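Local coordinates for pyridoxal 5'-phosphate synthase subunit PdxT (Thermus thermophilus, PDB 2YWD), which probably hydrolyses glutamine to glutamate and ammonia, which is channelled to the partner subunit PdxS for synthesis of pyridoxal 5'-phosphate, at residues Ala82-Tyr94 with Gln97-Arg109. Residues are numbered along the deposited sequence; the frame is centred on the assembly and turned at random.
Sequences AGAIWLAKEIVGY and QPRLGVLEAWVER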
ATOM      1  N   ALA A  82      -6.060   2.951   0.180  1.00 10.81           N
ATOM      2  CA  ALA A  82      -6.559   2.404   1.443  1.00 12.09           C
ATOM      3  C   ALA A  82      -5.438   1.649   2.153  1.00 12.07           C
ATOM      4  O   ALA A  82      -5.319   1.692   3.376  1.00 11.50           O
ATOM      5  CB  ALA A  82      -7.726   1.461   1.176  1.00 10.73           C
ATOM      6  N   GLY A  83      -4.624   0.943   1.369  1.00 12.42           N
ATOM      7  CA  GLY A  83      -3.515   0.194   1.933  1.00 12.21           C
ATOM      8  C   GLY A  83      -2.476   1.087   2.592  1.00 12.25           C
ATOM      9  O   GLY A  83      -1.872   0.699   3.594  1.00 11.67           O
ATOM     10  N   ALA A  84      -2.251   2.274   2.026  1.00 10.60           N
ATOM     11  CA  ALA A  84      -1.286   3.219   2.591  1.00 10.37           C
ATOM     12  C   ALA A  84      -1.831   3.752   3.914  1.00 10.51           C
ATOM     13  O   ALA A  84      -1.089   3.941   4.882  1.00 11.03           O
ATOM     14  CB  ALA A  84      -1.039   4.375   1.618  1.00  9.47           C
ATOM     15  N   ILE A  85      -3.134   4.002   3.944  1.00 10.09           N
ATOM     16  CA  ILE A  85      -3.786   4.492   5.151  1.00  8.32           C
ATOM     17  C   ILE A  85      -3.685   3.430   6.251  1.00  9.42           C
ATOM     18  O   ILE A  85      -3.371   3.739   7.402  1.00 10.19           O
ATOM     19  CB  ILE A  85      -5.271   4.809   4.867  1.00 10.01           C
ATOM     20  CG1 ILE A  85      -5.367   5.995   3.900  1.00  8.84           C
ATOM     21  CG2 ILE A  85      -5.999   5.124   6.166  1.00  8.31           C
ATOM     22  CD1 ILE A  85      -6.748   6.165   3.275  1.00 12.60           C
ATOM     23  N   TRP A  86      -3.945   2.179   5.882  1.00  9.85           N
ATOM     24  CA  TRP A  86      -3.889   1.053   6.819  1.00 11.41           C
ATOM     25  C   TRP A  86      -2.506   0.912   7.451  1.00 12.24           C
ATOM     26  O   TRP A  86      -2.381   0.545   8.622  1.00 13.13           O
ATOM     27  CB  TRP A  86      -4.243  -0.246   6.087  1.00 11.16           C
ATOM     28  CG  TRP A  86      -4.399  -1.432   6.981  1.00 11.85           C
ATOM     29  CD1 TRP A  86      -5.386  -1.638   7.906  1.00 13.44           C
ATOM     30  CD2 TRP A  86      -3.559  -2.594   7.024  1.00 12.79           C
ATOM     31  NE1 TRP A  86      -5.215  -2.858   8.518  1.00 13.27           N
ATOM     32  CE2 TRP A  86      -4.101  -3.466   7.995  1.00 12.81           C
ATOM     33  CE3 TRP A  86      -2.402  -2.984   6.334  1.00 12.98           C
ATOM     34  CZ2 TRP A  86      -3.525  -4.708   8.295  1.00 13.01           C
ATOM     35  CZ3 TRP A  86      -1.827  -4.221   6.634  1.00 13.36           C
ATOM     36  CH2 TRP A  86      -2.392  -5.066   7.608  1.00 12.34           C
ATOM     37  N   LEU A  87      -1.467   1.203   6.674  1.00 12.19           N
ATOM     38  CA  LEU A  87      -0.092   1.093   7.159  1.00 13.18           C
ATOM     39  C   LEU A  87       0.337   2.220   8.102  1.00 13.10           C
ATOM     40  O   LEU A  87       1.189   2.021   8.967  1.00 13.29           O
ATOM     41  CB  LEU A  87       0.880   1.049   5.970  1.00 13.28           C
ATOM     42  CG  LEU A  87       0.825  -0.156   5.027  1.00 12.32           C
ATOM     43  CD1 LEU A  87       1.640   0.132   3.765  1.00 12.40           C
ATOM     44  CD2 LEU A  87       1.364  -1.384   5.741  1.00 14.19           C
ATOM     45  N   ALA A  88      -0.260   3.395   7.935  1.00 12.27           N
ATOM     46  CA  ALA A  88       0.091   4.573   8.731  1.00 13.89           C
ATOM     47  C   ALA A  88      -0.091   4.456  10.241  1.00 12.90           C
ATOM     48  O   ALA A  88      -1.121   3.991  10.730  1.00 12.99           O
ATOM     49  CB  ALA A  88      -0.683   5.783   8.221  1.00 13.76           C
ATOM     50  N   LYS A  89       0.920   4.902  10.975  1.00 14.23           N
ATOM     51  CA  LYS A  89       0.872   4.871  12.429  1.00 14.88           C
ATOM     52  C   LYS A  89      -0.199   5.840  12.922  1.00 16.02           C
ATOM     53  O   LYS A  89      -0.862   5.586  13.930  1.00 15.82           O
ATOM     54  CB  LYS A  89       2.233   5.257  13.016  1.00 16.45           C
ATOM     55  CG  LYS A  89       2.258   5.258  14.539  1.00 20.41           C
ATOM     56  CD  LYS A  89       3.675   5.213  15.075  1.00 26.21           C
ATOM     57  CE  LYS A  89       4.357   3.900  14.715  1.00 27.98           C
ATOM     58  NZ  LYS A  89       3.678   2.718  15.318  1.00 32.77           N
ATOM     59  N   GLU A  90      -0.370   6.947  12.202  1.00 13.91           N
ATOM     60  CA  GLU A  90      -1.371   7.942  12.576  1.00 15.92           C
ATOM     61  C   GLU A  90      -2.223   8.369  11.389  1.00 15.17           C
ATOM     62  O   GLU A  90      -1.706   8.679  10.314  1.00 14.62           O
ATOM     63  CB  GLU A  90      -0.707   9.197  13.161  1.00 18.81           C
ATOM     64  CG  GLU A  90       0.088   8.997  14.453  1.00 23.28           C
ATOM     65  CD  GLU A  90      -0.763   8.492  15.606  1.00 26.99           C
ATOM     66  OE1 GLU A  90      -1.980   8.774  15.625  1.00 29.16           O
ATOM     67  OE2 GLU A  90      -0.207   7.822  16.505  1.00 29.99           O
ATOM     68  N   ILE A  91      -3.534   8.377  11.595  1.00 13.46           N
ATOM     69  CA  ILE A  91      -4.471   8.813  10.570  1.00 14.83           C
ATOM     70  C   ILE A  91      -5.079  10.090  11.129  1.00 14.41           C
ATOM     71  O   ILE A  91      -5.789  10.059  12.136  1.00 14.97           O
ATOM     72  CB  ILE A  91      -5.582   7.775  10.329  1.00 12.77           C
ATOM     73  CG1 ILE A  91      -4.966   6.468   9.821  1.00 13.74           C
ATOM     74  CG2 ILE A  91      -6.590   8.317   9.318  1.00 12.40           C
ATOM     75  CD1 ILE A  91      -5.975   5.350   9.616  1.00 14.44           C
ATOM     76  N   VAL A  92      -4.781  11.213  10.482  1.00 13.73           N
ATOM     77  CA  VAL A  92      -5.274  12.512  10.927  1.00 15.21           C
ATOM     78  C   VAL A  92      -6.792  12.567  11.087  1.00 15.84           C
ATOM     79  O   VAL A  92      -7.535  12.313  10.137  1.00 16.11           O
ATOM     80  CB  VAL A  92      -4.842  13.625   9.946  1.00 15.09           C
ATOM     81  CG1 VAL A  92      -5.280  14.989  10.478  1.00 17.74           C
ATOM     82  CG2 VAL A  92      -3.336  13.582   9.745  1.00 16.36           C
ATOM     83  N   GLY A  93      -7.245  12.895  12.294  1.00 15.35           N
ATOM     84  CA  GLY A  93      -8.671  12.997  12.554  1.00 15.38           C
ATOM     85  C   GLY A  93      -9.380  11.708  12.937  1.00 15.72           C
ATOM     86  O   GLY A  93     -10.542  11.744  13.345  1.00 15.27           O
ATOM     87  N   TYR A  94      -8.690  10.576  12.808  1.00 15.21           N
ATOM     88  CA  TYR A  94      -9.260   9.266  13.135  1.00 17.03           C
ATOM     89  C   TYR A  94      -8.238   8.450  13.924  1.00 17.29           C
ATOM     90  O   TYR A  94      -7.798   7.385  13.484  1.00 16.32           O
ATOM     91  CB  TYR A  94      -9.625   8.522  11.847  1.00 16.55           C
ATOM     92  CG  TYR A  94     -10.657   9.236  11.013  1.00 17.12           C
ATOM     93  CD1 TYR A  94     -12.018   9.105  11.289  1.00 18.76           C
ATOM     94  CD2 TYR A  94     -10.272  10.081   9.974  1.00 17.93           C
ATOM     95  CE1 TYR A  94     -12.973   9.802  10.549  1.00 20.29           C
ATOM     96  CE2 TYR A  94     -11.213  10.783   9.231  1.00 19.53           C
ATOM     97  CZ  TYR A  94     -12.561  10.639   9.522  1.00 21.59           C
ATOM     98  OH  TYR A  94     -13.490  11.324   8.778  1.00 22.14           O
ATOM     99  N   GLN A  97      -9.010   4.662  14.346  1.00 17.61           N
ATOM    100  CA  GLN A  97      -9.338   3.835  13.190  1.00 16.49           C
ATOM    101  C   GLN A  97      -8.470   2.579  13.163  1.00 16.17           C
ATOM    102  O   GLN A  97      -7.241   2.657  13.245  1.00 14.70           O
ATOM    103  CB  GLN A  97      -9.141   4.610  11.884  1.00 16.02           C
ATOM    104  CG  GLN A  97      -9.554   3.812  10.644  1.00 15.00           C
ATOM    105  CD  GLN A  97      -9.581   4.653   9.382  1.00 13.52           C
ATOM    106  OE1 GLN A  97     -10.124   5.758   9.373  1.00 13.30           O
ATOM    107  NE2 GLN A  97      -9.012   4.127   8.305  1.00 11.17           N
ATOM    108  N   PRO A  98      -9.102   1.399  13.054  1.00 17.16           N
ATOM    109  CA  PRO A  98      -8.369   0.128  13.018  1.00 16.38           C
ATOM    110  C   PRO A  98      -7.335   0.157  11.896  1.00 16.74           C
ATOM    111  O   PRO A  98      -7.669   0.472  10.754  1.00 13.56           O
ATOM    112  CB  PRO A  98      -9.469  -0.897  12.756  1.00 17.52           C
ATOM    113  CG  PRO A  98     -10.673  -0.276  13.410  1.00 20.29           C
ATOM    114  CD  PRO A  98     -10.558   1.171  12.996  1.00 18.12           C
ATOM    115  N   ARG A  99      -6.086  -0.167  12.221  1.00 15.70           N
ATOM    116  CA  ARG A  99      -5.019  -0.158  11.225  1.00 15.30           C
ATOM    117  C   ARG A  99      -3.786  -0.883  11.741  1.00 14.59           C
ATOM    118  O   ARG A  99      -3.690  -1.168  12.936  1.00 11.83           O
ATOM    119  CB  ARG A  99      -4.644   1.284  10.889  1.00 16.91           C
ATOM    120  CG  ARG A  99      -4.131   2.069  12.087  1.00 17.16           C
ATOM    121  CD  ARG A  99      -3.892   3.523  11.718  1.00 21.37           C
ATOM    122  NE  ARG A  99      -3.353   4.307  12.826  1.00 20.61           N
ATOM    123  CZ  ARG A  99      -4.068   4.756  13.852  1.00 23.41           C
ATOM    124  NH1 ARG A  99      -5.369   4.501  13.924  1.00 24.80           N
ATOM    125  NH2 ARG A  99      -3.481   5.472  14.805  1.00 21.79           N
ATOM    126  N   LEU A 100      -2.851  -1.180  10.839  1.00 13.59           N
ATOM    127  CA  LEU A 100      -1.611  -1.857  11.213  1.00 13.84           C
ATOM    128  C   LEU A 100      -0.707  -0.860  11.935  1.00 13.23           C
ATOM    129  O   LEU A 100      -0.187  -1.151  13.012  1.00 13.57           O
ATOM    130  CB  LEU A 100      -0.892  -2.406   9.972  1.00 12.52           C
ATOM    131  CG  LEU A 100       0.464  -3.069  10.241  1.00 12.94           C
ATOM    132  CD1 LEU A 100       0.291  -4.233  11.217  1.00 13.10           C
ATOM    133  CD2 LEU A 100       1.062  -3.558   8.926  1.00 11.86           C
ATOM    134  N   GLY A 101      -0.513   0.305  11.319  1.00 12.60           N
ATOM    135  CA  GLY A 101       0.288   1.356  11.922  1.00 13.19           C
ATOM    136  C   GLY A 101       1.786   1.154  12.056  1.00 15.49           C
ATOM    137  O   GLY A 101       2.395   1.699  12.974  1.00 15.79           O
ATOM    138  N   VAL A 102       2.392   0.397  11.148  1.00 14.82           N
ATOM    139  CA  VAL A 102       3.830   0.157  11.219  1.00 16.61           C
ATOM    140  C   VAL A 102       4.638   1.268  10.542  1.00 16.24           C
ATOM    141  O   VAL A 102       5.778   1.539  10.921  1.00 16.47           O
ATOM    142  CB  VAL A 102       4.199  -1.207  10.572  1.00 18.14           C
ATOM    143  CG1 VAL A 102       3.852  -1.200   9.092  1.00 17.78           C
ATOM    144  CG2 VAL A 102       5.678  -1.500  10.775  1.00 21.52           C
ATOM    145  N   LEU A 103       4.043   1.914   9.544  1.00 14.14           N
ATOM    146  CA  LEU A 103       4.722   2.987   8.823  1.00 13.76           C
ATOM    147  C   LEU A 103       4.731   4.286   9.631  1.00 14.37           C
ATOM    148  O   LEU A 103       3.677   4.784  10.030  1.00 13.56           O
ATOM    149  CB  LEU A 103       4.031   3.221   7.477  1.00 16.20           C
ATOM    150  CG  LEU A 103       4.570   4.355   6.604  1.00 17.01           C
ATOM    151  CD1 LEU A 103       5.978   4.017   6.144  1.00 17.58           C
ATOM    152  CD2 LEU A 103       3.647   4.562   5.409  1.00 17.48           C
ATOM    153  N   GLU A 104       5.922   4.828   9.876  1.00 15.42           N
ATOM    154  CA  GLU A 104       6.052   6.074  10.628  1.00 16.24           C
ATOM    155  C   GLU A 104       5.602   7.239   9.764  1.00 15.48           C
ATOM    156  O   GLU A 104       6.419   7.926   9.153  1.00 15.69           O
ATOM    157  CB  GLU A 104       7.503   6.300  11.060  1.00 19.14           C
ATOM    158  CG  GLU A 104       8.001   5.357  12.143  1.00 22.93           C
ATOM    159  CD  GLU A 104       7.223   5.481  13.440  1.00 24.65           C
ATOM    160  OE1 GLU A 104       6.833   6.611  13.805  1.00 27.00           O
ATOM    161  OE2 GLU A 104       7.019   4.445  14.106  1.00 28.11           O
ATOM    162  N   ALA A 105       4.296   7.461   9.716  1.00 14.92           N
ATOM    163  CA  ALA A 105       3.756   8.541   8.914  1.00 14.31           C
ATOM    164  C   ALA A 105       2.399   8.994   9.422  1.00 14.22           C
ATOM    165  O   ALA A 105       1.688   8.237  10.077  1.00 14.89           O
ATOM    166  CB  ALA A 105       3.638   8.091   7.462  1.00 16.41           C
ATOM    167  N   TRP A 106       2.066  10.246   9.126  1.00 13.35           N
ATOM    168  CA  TRP A 106       0.784  10.839   9.484  1.00 14.75           C
ATOM    169  C   TRP A 106       0.070  10.976   8.149  1.00 13.60           C
ATOM    170  O   TRP A 106       0.544  11.691   7.269  1.00 13.06           O
ATOM    171  CB  TRP A 106       0.980  12.230  10.089  1.00 20.10           C
ATOM    172  CG  TRP A 106       1.328  12.239  11.544  1.00 25.60           C
ATOM    173  CD1 TRP A 106       2.177  11.393  12.194  1.00 27.72           C
ATOM    174  CD2 TRP A 106       0.863  13.173  12.524  1.00 29.16           C
ATOM    175  NE1 TRP A 106       2.272  11.742  13.523  1.00 28.67           N
ATOM    176  CE2 TRP A 106       1.474  12.832  13.750  1.00 30.28           C
ATOM    177  CE3 TRP A 106      -0.011  14.268  12.483  1.00 32.44           C
ATOM    178  CZ2 TRP A 106       1.240  13.548  14.929  1.00 33.08           C
ATOM    179  CZ3 TRP A 106      -0.243  14.983  13.656  1.00 34.10           C
ATOM    180  CH2 TRP A 106       0.381  14.617  14.862  1.00 34.43           C
ATOM    181  N   VAL A 107      -1.054  10.289   7.991  1.00 12.70           N
ATOM    182  CA  VAL A 107      -1.795  10.353   6.740  1.00 11.95           C
ATOM    183  C   VAL A 107      -3.197  10.900   6.937  1.00 12.16           C
ATOM    184  O   VAL A 107      -3.904  10.505   7.864  1.00 11.81           O
ATOM    185  CB  VAL A 107      -1.919   8.959   6.088  1.00 13.13           C
ATOM    186  CG1 VAL A 107      -2.795   9.041   4.843  1.00 12.40           C
ATOM    187  CG2 VAL A 107      -0.539   8.424   5.730  1.00 11.93           C
ATOM    188  N   GLU A 108      -3.602  11.812   6.059  1.00 10.59           N
ATOM    189  CA  GLU A 108      -4.944  12.370   6.136  1.00 12.14           C
ATOM    190  C   GLU A 108      -5.727  11.839   4.939  1.00 12.43           C
ATOM    191  O   GLU A 108      -5.298  11.970   3.790  1.00 11.22           O
ATOM    192  CB  GLU A 108      -4.912  13.899   6.106  1.00 12.86           C
ATOM    193  CG  GLU A 108      -6.244  14.518   6.517  1.00 12.54           C
ATOM    194  CD  GLU A 108      -6.265  16.027   6.399  1.00 16.82           C
ATOM    195  OE1 GLU A 108      -5.178  16.639   6.299  1.00 14.27           O
ATOM    196  OE2 GLU A 108      -7.378  16.599   6.415  1.00 14.83           O
ATOM    197  N   ARG A 109      -6.869  11.225   5.218  1.00 11.46           N
ATOM    198  CA  ARG A 109      -7.712  10.655   4.175  1.00 11.54           C
ATOM    199  C   ARG A 109      -8.290  11.712   3.234  1.00 12.27           C
ATOM    200  O   ARG A 109      -8.620  12.819   3.666  1.00 10.00           O
ATOM    201  CB  ARG A 109      -8.850   9.858   4.828  1.00 11.24           C
ATOM    202  CG  ARG A 109      -8.401   8.543   5.466  1.00 12.18           C
ATOM    203  CD  ARG A 109      -9.432   8.029   6.469  1.00 12.33           C
ATOM    204  NE  ARG A 109     -10.792   8.200   5.968  1.00 12.23           N
ATOM    205  CZ  ARG A 109     -11.890   8.000   6.688  1.00 13.87           C
ATOM    206  NH1 ARG A 109     -11.804   7.607   7.952  1.00 12.22           N
ATOM    207  NH2 ARG A 109     -13.081   8.227   6.149  1.00 14.28           N
TER
HETATM  208  O   HOH W   1      -8.036  11.478   7.686  1.00 13.91           O
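Strand 90-91 runs parallel to strand 103-108, pairing Glu90 with Trp106 and Ile91 with Val107, and a beta bulge shifts the register by one from the Ala88-Leu103 pair. Val107 N donates to Glu90 O at 2.9 Å, a nearly straight bond, and Val107 O then receives Val92 N. Where helix 82-87 ends, Trp86 O takes both Leu100 N and Gly101 N, while Leu87 O takes Leu103 N. Leu100 drops CB squarely over the six-membered ring of Trp86, 3.7 Å from its centroid, and turns CD2 to Leu87 CD2. Arg99 reaches back across the corner at Lys89: with CG wedged between its own N and carbonyl carbon (chi1 61°) and an extended chain beyond, its NH2 meets Lys89 O at 2.8 Å, in the guanidinium plane, and NE adds a weak bond. Glu90 OE1 forms a long salt bridge with Arg99 NH2, 3.7 Å away. Lys89 NZ, on a chain bent near its end, binds Gly101 O at 2.9 Å. Val107 packs CG2 on Ala88 CB at 3.6 Å. At Tyr94, the last residue of the type II turn that starts at Ile91, the guanidinium of Arg109 lies over the ring, planes 23° apart, in a cation-pi stack; NH1 also donates to OE1 of Gln97, and NE2 of the same amide is hydrogen-bonded to Ser50 OG. With Arg109 and Ser50 both predicted to bind glutamine, this edge probably borders the substrate pocket of a class I glutamine amidotransferase, whose helix 82-87 starts directly after the predicted nucleophile Cys81, consistent with a nucleophile elbow.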